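Local coordinates for protein deoxyhypusine hydroxylase (PDB 4D50) that hydroxylates the deoxyhypusine side chain of translation initiation factor eIF5A at a diiron centre, the second step in making hypusine, at residues Pro22-Pro25 against Leu26-Phe30; Gln71-Arg74 against Ala75-Met78; Pro106-Leu109 against Glu110-Gln114; Arg132-Glu135 against Trp136-Gln139. All blocks are in the same frame, centred on the assembly; numbering follows the deposited sequence.

Contact 1: Pro22-Pro25 against Leu26-Phe30; sequences PKQP and LQARF
The guanidinium of Arg29 lies with one face against Pro22, whose CA sits 3.6 Å from NH1 and off toward the rim of the flat group, while at the edge of the Phe30 ring, in its plane, lies CD1 of Leu26. These groups belong to the N-terminal end of helix 26-39, where the turn Pro22-Pro25 runs into the first helical turn and Pro25 holds the N-cap position. In Arg29 the first torsion (chi1 -56°) sets CG beside Gln24, and the bend at chi3 carries the guanidinium under Pro22. CG of Arg29 touches CB of Gln24 at 3.6 Å. The charged end is held from outside the two segments, by a salt bridge from NH1 to Asp54 and a bond from NE to the carbonyl of Leu19 at the end of helix 3-20. Were Arg29 cut back to an alanine, Asp54 would probably lose its charged mate and the packing under Pro22 and Gln24 would be less filled. CG of Pro25 packs on CB of Ala28 at 3.9 Å. The Pro25 carbonyl closes the first helical turn: its O takes N-H of Arg29 at 3.2 Å, in the carbonyl plane, and N-H of Ala28 more weakly at 3.0 Å, with an N-H...O angle of only 125°.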
# COMPACT_ATOMS: atom_id res chain seq x y z
N PRO A 22 -4.88 21.88 -3.32
CA PRO A 22 -3.44 21.75 -3.00
C PRO A 22 -2.96 22.64 -1.88
O PRO A 22 -1.81 22.51 -1.49
CB PRO A 22 -2.75 22.06 -4.31
CG PRO A 22 -3.68 22.91 -5.06
CD PRO A 22 -5.08 22.63 -4.58
N LYS A 23 -3.83 23.50 -1.34
CA LYS A 23 -3.50 24.38 -0.20
C LYS A 23 -3.90 23.81 1.14
O LYS A 23 -3.67 24.44 2.16
CB LYS A 23 -4.18 25.74 -0.34
CG LYS A 23 -3.75 26.53 -1.55
CD LYS A 23 -4.73 27.68 -1.81
CE LYS A 23 -4.29 28.50 -3.03
NZ LYS A 23 -5.31 29.49 -3.50
N GLN A 24 -4.54 22.65 1.17
CA GLN A 24 -4.87 22.04 2.41
C GLN A 24 -3.61 21.34 2.95
O GLN A 24 -2.85 20.83 2.17
CB GLN A 24 -5.97 20.98 2.20
CG GLN A 24 -7.38 21.54 2.07
CD GLN A 24 -7.99 22.02 3.39
OE1 GLN A 24 -7.49 21.73 4.49
NE2 GLN A 24 -9.10 22.72 3.28
N PRO A 25 -3.43 21.30 4.24
CA PRO A 25 -2.29 20.50 4.73
C PRO A 25 -2.43 19.03 4.30
O PRO A 25 -3.53 18.52 4.22
CB PRO A 25 -2.42 20.56 6.23
CG PRO A 25 -3.70 21.21 6.52
CD PRO A 25 -4.14 21.97 5.33
N LEU A 26 -1.31 18.38 4.05
CA LEU A 26 -1.28 17.01 3.56
C LEU A 26 -2.07 16.05 4.47
O LEU A 26 -2.79 15.13 3.99
CB LEU A 26 0.18 16.55 3.45
CG LEU A 26 0.46 15.37 2.52
CD1 LEU A 26 -0.11 15.64 1.13
CD2 LEU A 26 1.97 15.09 2.45
N GLN A 27 -2.00 16.22 5.78
CA GLN A 27 -2.65 15.29 6.66
C GLN A 27 -4.18 15.39 6.49
O GLN A 27 -4.88 14.39 6.60
CB GLN A 27 -2.23 15.51 8.12
CG GLN A 27 -2.74 16.82 8.73
CD GLN A 27 -3.00 16.71 10.24
OE1 GLN A 27 -2.53 17.53 11.01
NE2 GLN A 27 -3.76 15.70 10.64
N ALA A 28 -4.66 16.58 6.19
CA ALA A 28 -6.08 16.86 5.94
C ALA A 28 -6.58 16.26 4.64
O ALA A 28 -7.69 15.75 4.56
CB ALA A 28 -6.32 18.36 5.90
N ARG A 29 -5.74 16.27 3.63
CA ARG A 29 -6.08 15.63 2.40
C ARG A 29 -6.00 14.12 2.56
O ARG A 29 -6.80 13.42 1.96
CB ARG A 29 -5.16 16.13 1.32
CG ARG A 29 -5.14 17.69 1.13
CD ARG A 29 -4.09 18.10 0.13
NE ARG A 29 -4.49 17.79 -1.22
CZ ARG A 29 -3.75 17.88 -2.30
NH1 ARG A 29 -2.50 18.32 -2.25
NH2 ARG A 29 -4.25 17.58 -3.49
N PHE A 30 -5.11 13.59 3.42
CA PHE A 30 -5.14 12.12 3.68
C PHE A 30 -6.37 11.68 4.37
O PHE A 30 -6.99 10.66 4.05
CB PHE A 30 -3.91 11.65 4.49
CG PHE A 30 -2.77 11.27 3.63
CD1 PHE A 30 -2.12 12.22 2.88
CD2 PHE A 30 -2.36 9.94 3.54
CE1 PHE A 30 -1.06 11.89 2.06
CE2 PHE A 30 -1.34 9.60 2.69
CZ PHE A 30 -0.68 10.58 1.96

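Contact 2: Gln71-Arg74 against Ala75-Met78; sequences QDAR and AIPM. With GAI (guanidine), chain I.
The tip of Ile76, CD1, rests on CB of Ala73 at 3.9 Å in a tight turn, while Asp72 and Arg74 belong to a guanidine pocket. With CG1 anti to the carbonyl carbon (chi1 -80°), Ile76 runs back over the Ala73 carbonyl. The carboxylate of Asp72 forms an Asx turn: OD1 accepts N-H of Arg74 at 3.0 Å, from the anti side and 25° out of the carboxylate plane. The same oxygen has a weak bond to the guanidine, whose modelled place is uncertain. A leucine at Asp72 would probably leave the Arg74 N-H without its acceptor and the turn less firmly fixed. Two backbone bonds tighten the turn, Ala75 N to Asp72 O at 2.9 Å and Ile76 N to Ala73 O at 3.0 Å; each donor stands above the carbonyl plane, as suits the 3-10 turn here. A water then links Arg74 O to Met78 N. The whole lies in the first HEAT-like repeat and joins helix 57-70 to helix 76-84, with Asp72 against Ile45 of helix 42-50 and Ile76 against Glu107 and Val108 of the turn before helix 109-115.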
# COMPACT_ATOMS: atom_id res chain seq x y z
N GLN A 71 -12.46 -1.82 -4.44
CA GLN A 71 -12.90 -2.97 -5.26
C GLN A 71 -14.04 -2.64 -6.24
O GLN A 71 -14.87 -3.52 -6.55
CB GLN A 71 -13.20 -4.16 -4.41
CG GLN A 71 -11.89 -4.72 -3.79
CD GLN A 71 -12.09 -6.11 -3.26
OE1 GLN A 71 -12.80 -6.30 -2.28
NE2 GLN A 71 -11.42 -7.06 -3.84
N ASP A 72 -14.09 -1.38 -6.67
CA ASP A 72 -15.15 -0.89 -7.51
C ASP A 72 -14.64 -0.79 -8.93
O ASP A 72 -13.76 -0.00 -9.30
CB ASP A 72 -15.70 0.41 -6.96
CG ASP A 72 -17.01 0.81 -7.60
OD1 ASP A 72 -17.20 0.55 -8.80
OD2 ASP A 72 -17.85 1.41 -6.87
N ALA A 73 -15.21 -1.63 -9.78
CA ALA A 73 -14.78 -1.70 -11.20
C ALA A 73 -14.88 -0.35 -11.91
O ALA A 73 -14.27 -0.15 -12.93
CB ALA A 73 -15.59 -2.83 -11.95
N ARG A 74 -15.66 0.56 -11.37
CA ARG A 74 -15.76 1.93 -11.94
C ARG A 74 -14.42 2.68 -11.98
O ARG A 74 -14.28 3.62 -12.70
CB ARG A 74 -16.82 2.78 -11.27
CG ARG A 74 -18.26 2.31 -11.57
CD ARG A 74 -19.33 3.42 -11.45
NE ARG A 74 -19.63 3.95 -12.77
CZ ARG A 74 -20.41 3.34 -13.65
NH1 ARG A 74 -20.99 2.18 -13.33
NH2 ARG A 74 -20.60 3.88 -14.87
N ALA A 75 -13.46 2.25 -11.15
CA ALA A 75 -12.17 2.89 -11.05
C ALA A 75 -11.24 2.42 -12.11
O ALA A 75 -10.10 2.94 -12.22
CB ALA A 75 -11.54 2.65 -9.67
N ILE A 76 -11.64 1.38 -12.87
CA ILE A 76 -10.67 0.72 -13.71
C ILE A 76 -10.05 1.59 -14.78
O ILE A 76 -8.85 1.56 -15.00
CB ILE A 76 -11.29 -0.59 -14.31
CG1 ILE A 76 -11.24 -1.70 -13.27
CG2 ILE A 76 -10.55 -1.04 -15.57
CD1 ILE A 76 -12.07 -2.93 -13.61
N PRO A 77 -10.89 2.40 -15.52
CA PRO A 77 -10.32 3.29 -16.52
C PRO A 77 -9.25 4.27 -16.01
O PRO A 77 -8.26 4.46 -16.64
CB PRO A 77 -11.55 4.03 -17.09
CG PRO A 77 -12.65 3.09 -16.83
CD PRO A 77 -12.35 2.43 -15.50
N MET A 78 -9.47 4.85 -14.86
CA MET A 78 -8.54 5.84 -14.29
C MET A 78 -7.28 5.10 -13.93
O MET A 78 -6.20 5.60 -14.18
CB MET A 78 -9.12 6.51 -13.05
CG MET A 78 -8.23 7.58 -12.46
SD MET A 78 -7.76 9.01 -13.47
CE MET A 78 -9.19 9.49 -14.37
C GAI I . -19.69 3.03 -8.30
N1 GAI I . -19.89 2.31 -9.30
N2 GAI I . -18.77 3.99 -8.38
N3 GAI I . -20.37 2.79 -7.18
O HOH W 1 -12.39 5.31 -13.67

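Contact 3: Pro106-Leu109 against Glu110-Gln114; sequences PEVL and EILKQ
The carbonyl oxygen of Glu107 is gripped by two waters, and each passes the bond on to the start of helix 109-115. One water donates to Glu107 O at 2.8 Å and accepts from Ile111 N; the other donates to the same oxygen and accepts from Glu110 N. The waters thus stand between the 3-10 turn of residues 106-108 and the N-H groups of Glu110 and Ile111 in the first helical turn. Across the two segments, direct bonds join Leu112 N to Val108 O at 3.1 Å, nearly in line with the C=O bond, and Lys113 N to Leu109 O at 2.9 Å, tilted 19° from the carbonyl plane.

The side chains sort into two flanks. Val108 and Leu112 lie alongside each other and point the same way, CG2 of Val108 meeting CD1 of Leu112 at 3.7 Å; CG2 stands between the backbone N and the carbonyl carbon, with CG1 anti to that carbon (chi1 -52°). Beside them CG2 of Ile111 approaches CB of Val108 at 4.1 Å. On another flank, beside Val131 of helix 121-140, the extended chain of Lys113 slants across Leu109, its NZ lying 3.9 Å from CD1 of Leu109, and the ammonium makes a long salt bridge to Glu110 OE2.

Val108 and Leu112 pack on Leu100 of helix 90-103, and Leu112 also on Val131 and Leu134 of helix 121-140. This tight turn between the antiparallel helices 90-103 and 109-115, with its apolar side turned inward, belongs to the second HEAT-like repeat and is typical of an alpha-helical repeat hairpin.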
# COMPACT_ATOMS: atom_id res chain seq x y z
N PRO A 106 -11.41 -9.69 -14.05
CA PRO A 106 -10.56 -10.22 -15.13
C PRO A 106 -10.51 -9.43 -16.46
O PRO A 106 -9.68 -9.71 -17.29
CB PRO A 106 -11.12 -11.63 -15.35
CG PRO A 106 -12.50 -11.62 -14.79
CD PRO A 106 -12.61 -10.51 -13.78
N GLU A 107 -11.42 -8.48 -16.64
CA GLU A 107 -11.40 -7.50 -17.74
C GLU A 107 -10.02 -6.89 -17.93
O GLU A 107 -9.63 -6.60 -19.02
CB GLU A 107 -12.38 -6.39 -17.36
CG GLU A 107 -12.45 -5.16 -18.27
CD GLU A 107 -13.15 -4.00 -17.59
OE1 GLU A 107 -14.10 -4.26 -16.79
OE2 GLU A 107 -12.76 -2.82 -17.82
N VAL A 108 -9.29 -6.74 -16.82
CA VAL A 108 -7.93 -6.13 -16.82
C VAL A 108 -6.80 -7.10 -17.01
O VAL A 108 -5.67 -6.69 -17.08
CB VAL A 108 -7.69 -5.28 -15.55
CG1 VAL A 108 -8.80 -4.29 -15.35
CG2 VAL A 108 -7.52 -6.14 -14.28
N LEU A 109 -7.09 -8.40 -17.19
CA LEU A 109 -5.94 -9.39 -17.30
C LEU A 109 -5.00 -9.11 -18.42
O LEU A 109 -3.80 -9.23 -18.28
CB LEU A 109 -6.46 -10.79 -17.56
CG LEU A 109 -6.12 -12.00 -16.76
CD1 LEU A 109 -6.49 -13.20 -17.62
CD2 LEU A 109 -4.68 -12.04 -16.29
N GLU A 110 -5.52 -8.65 -19.56
CA GLU A 110 -4.68 -8.53 -20.73
C GLU A 110 -3.69 -7.37 -20.56
O GLU A 110 -2.49 -7.52 -20.88
CB GLU A 110 -5.52 -8.45 -22.05
CG GLU A 110 -5.94 -9.84 -22.60
CD GLU A 110 -4.82 -10.94 -22.53
OE1 GLU A 110 -3.78 -10.84 -23.22
OE2 GLU A 110 -4.99 -11.93 -21.75
N ILE A 111 -4.17 -6.26 -20.05
CA ILE A 111 -3.28 -5.12 -19.73
C ILE A 111 -2.25 -5.49 -18.67
O ILE A 111 -1.10 -5.08 -18.76
CB ILE A 111 -4.05 -3.84 -19.38
CG1 ILE A 111 -3.06 -2.69 -19.24
CG2 ILE A 111 -4.82 -3.91 -18.07
CD1 ILE A 111 -3.61 -1.38 -19.78
N LEU A 112 -2.68 -6.20 -17.61
CA LEU A 112 -1.69 -6.65 -16.61
C LEU A 112 -0.63 -7.58 -17.18
O LEU A 112 0.51 -7.50 -16.85
CB LEU A 112 -2.36 -7.24 -15.38
CG LEU A 112 -3.23 -6.26 -14.63
CD1 LEU A 112 -4.00 -6.96 -13.57
CD2 LEU A 112 -2.51 -5.09 -14.01
N LYS A 113 -1.02 -8.50 -18.05
CA LYS A 113 -0.01 -9.31 -18.73
C LYS A 113 0.96 -8.46 -19.60
O LYS A 113 2.17 -8.74 -19.64
CB LYS A 113 -0.70 -10.36 -19.64
CG LYS A 113 -1.30 -11.48 -18.81
CD LYS A 113 -2.21 -12.35 -19.70
CE LYS A 113 -2.26 -13.75 -19.11
NZ LYS A 113 -3.40 -14.60 -19.53
N GLN A 114 0.42 -7.47 -20.30
CA GLN A 114 1.21 -6.56 -21.14
C GLN A 114 2.29 -5.86 -20.27
O GLN A 114 3.45 -5.85 -20.58
CB GLN A 114 0.27 -5.51 -21.77
CG GLN A 114 0.88 -4.40 -22.62
CD GLN A 114 -0.15 -3.40 -23.16
OE1 GLN A 114 -1.29 -3.31 -22.68
NE2 GLN A 114 0.25 -2.64 -24.19
O HOH W 2 -7.22 -5.72 -20.25
O HOH W 3 -8.22 -9.12 -20.44

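Contact 4: Arg132-Glu135 against Trp136-Gln139; sequences RRLE and WLQQ
Helix 121-140, the long helix that follows the second HEAT-like repeat, carries this contact within its last turns, where Leu137 lies over Arg133 and against Leu134. CD1 of Leu137 stands above the centre of one face of the Arg133 guanidinium, 3.9 Å from NH2, and CD2 of the same leucine reaches NH1 at 4.1 Å. Arg133 can offer that face because its CG is anti to the backbone N (chi1 177°) and the chain turns at chi3 and again at chi4, which lays the flat group beside Leu137, one turn on. NE bonds to the carbonyl of Gly101 and NH2 makes a salt bridge to Glu143, with a weak bond to Ala102 O besides, so the buried charge is probably well compensated, with the leucine over one face. Leu137 touches Leu134 as well, CD1 to CD2 at 4.0 Å, the two chains slanting past each other.

The arrangement is the i to i+4 and i to i+3 packing of an alpha helix, stapled by four successive backbone bonds. The straightest of them, Leu137 N to Arg133 O at 2.9 Å, meets its acceptor nearly head-on, whereas Trp136 N to Arg132 O, also 2.9 Å, comes 28° out of the carbonyl plane.

Trp136 swings away from this flank: a chi1 of -168° sets the indole opposite its own N, and only CB stays by Arg132 O, at 3.4 Å. The indole stacks on His140 and touches Pro144, Pro156 and Arg182, while the Arg132 guanidinium forms a salt bridge with Glu179 of helix 177-190.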
# COMPACT_ATOMS: atom_id res chain seq x y z
N ARG A 132 -0.93 -13.27 -11.37
CA ARG A 132 -1.04 -14.49 -10.57
C ARG A 132 -2.25 -14.44 -9.59
O ARG A 132 -2.89 -15.46 -9.31
CB ARG A 132 0.27 -14.68 -9.77
CG ARG A 132 1.52 -15.11 -10.55
CD ARG A 132 1.44 -16.49 -11.18
NE ARG A 132 1.07 -17.54 -10.24
CZ ARG A 132 1.92 -18.23 -9.46
NH1 ARG A 132 3.22 -17.98 -9.44
NH2 ARG A 132 1.44 -19.23 -8.68
N ARG A 133 -2.49 -13.28 -8.97
CA ARG A 133 -3.66 -13.12 -8.08
C ARG A 133 -4.95 -13.33 -8.87
O ARG A 133 -5.85 -14.10 -8.46
CB ARG A 133 -3.67 -11.76 -7.37
CG ARG A 133 -4.89 -11.55 -6.51
CD ARG A 133 -4.88 -10.17 -5.83
NE ARG A 133 -6.24 -9.59 -5.79
CZ ARG A 133 -7.22 -9.91 -4.95
NH1 ARG A 133 -7.08 -10.90 -4.07
NH2 ARG A 133 -8.40 -9.30 -5.06
N LEU A 134 -5.04 -12.74 -10.06
CA LEU A 134 -6.27 -12.95 -10.84
C LEU A 134 -6.46 -14.45 -11.20
O LEU A 134 -7.58 -14.94 -11.14
CB LEU A 134 -6.35 -12.07 -12.05
CG LEU A 134 -6.49 -10.59 -11.76
CD1 LEU A 134 -6.52 -9.79 -13.06
CD2 LEU A 134 -7.66 -10.22 -10.87
N GLU A 135 -5.37 -15.13 -11.54
CA GLU A 135 -5.42 -16.53 -11.83
C GLU A 135 -5.84 -17.34 -10.61
O GLU A 135 -6.57 -18.32 -10.72
CB GLU A 135 -4.09 -16.99 -12.42
CG GLU A 135 -3.84 -16.28 -13.78
CD GLU A 135 -2.50 -16.57 -14.42
OE1 GLU A 135 -1.51 -16.96 -13.69
OE2 GLU A 135 -2.45 -16.36 -15.67
N TRP A 136 -5.37 -16.92 -9.44
CA TRP A 136 -5.76 -17.60 -8.20
C TRP A 136 -7.25 -17.44 -7.93
O TRP A 136 -7.98 -18.41 -7.69
CB TRP A 136 -4.84 -17.15 -7.07
CG TRP A 136 -4.92 -17.96 -5.80
CD1 TRP A 136 -4.07 -18.88 -5.39
CD2 TRP A 136 -5.93 -17.86 -4.80
NE1 TRP A 136 -4.43 -19.37 -4.19
CE2 TRP A 136 -5.61 -18.77 -3.81
CE3 TRP A 136 -7.08 -17.07 -4.66
CZ2 TRP A 136 -6.37 -18.93 -2.68
CZ3 TRP A 136 -7.87 -17.23 -3.50
CH2 TRP A 136 -7.53 -18.20 -2.54
N LEU A 137 -7.74 -16.23 -8.04
CA LEU A 137 -9.13 -15.95 -7.81
C LEU A 137 -10.01 -16.79 -8.78
O LEU A 137 -11.00 -17.41 -8.35
CB LEU A 137 -9.43 -14.50 -8.10
CG LEU A 137 -8.88 -13.48 -7.09
CD1 LEU A 137 -9.12 -12.10 -7.68
CD2 LEU A 137 -9.56 -13.68 -5.75
N GLN A 138 -9.59 -16.82 -10.02
CA GLN A 138 -10.32 -17.58 -11.05
C GLN A 138 -10.34 -19.05 -10.65
O GLN A 138 -11.39 -19.67 -10.77
CB GLN A 138 -9.67 -17.38 -12.41
CG GLN A 138 -10.41 -18.11 -13.51
CD GLN A 138 -9.91 -19.50 -13.73
OE1 GLN A 138 -8.71 -19.73 -13.81
NE2 GLN A 138 -10.84 -20.41 -13.96
N GLN A 139 -9.24 -19.59 -10.17
CA GLN A 139 -9.19 -21.05 -9.87
C GLN A 139 -9.93 -21.37 -8.57
O GLN A 139 -10.52 -22.44 -8.46
CB GLN A 139 -7.78 -21.55 -9.82
CG GLN A 139 -7.04 -21.64 -11.17
CD GLN A 139 -5.67 -22.32 -11.10
OE1 GLN A 139 -5.11 -22.65 -12.14
NE2 GLN A 139 -5.11 -22.46 -9.93

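Contacts 2, 3 and 4 form a connected series, whereas contact 1 stands apart, its nearest atoms about 14 Å from contact 2 and about 22 Å from contacts 3 and 4. Ile76 of contact 2 packs by CG2 on CG1 of Val108 in contact 3 at 3.7 Å, joining the first HEAT-like repeat to the second. Contact 3 in turn meets contact 4 through CD1 of Leu112 and CD1 of Leu134, 3.8 Å apart. None of the four supplies an iron ligand: the side chains of Leu26, Arg133 and Leu112 lie about 12, 13 and 14 Å from an iron ion. Contact 2 lies instead at a guanidine site whose modelled position is uncertain.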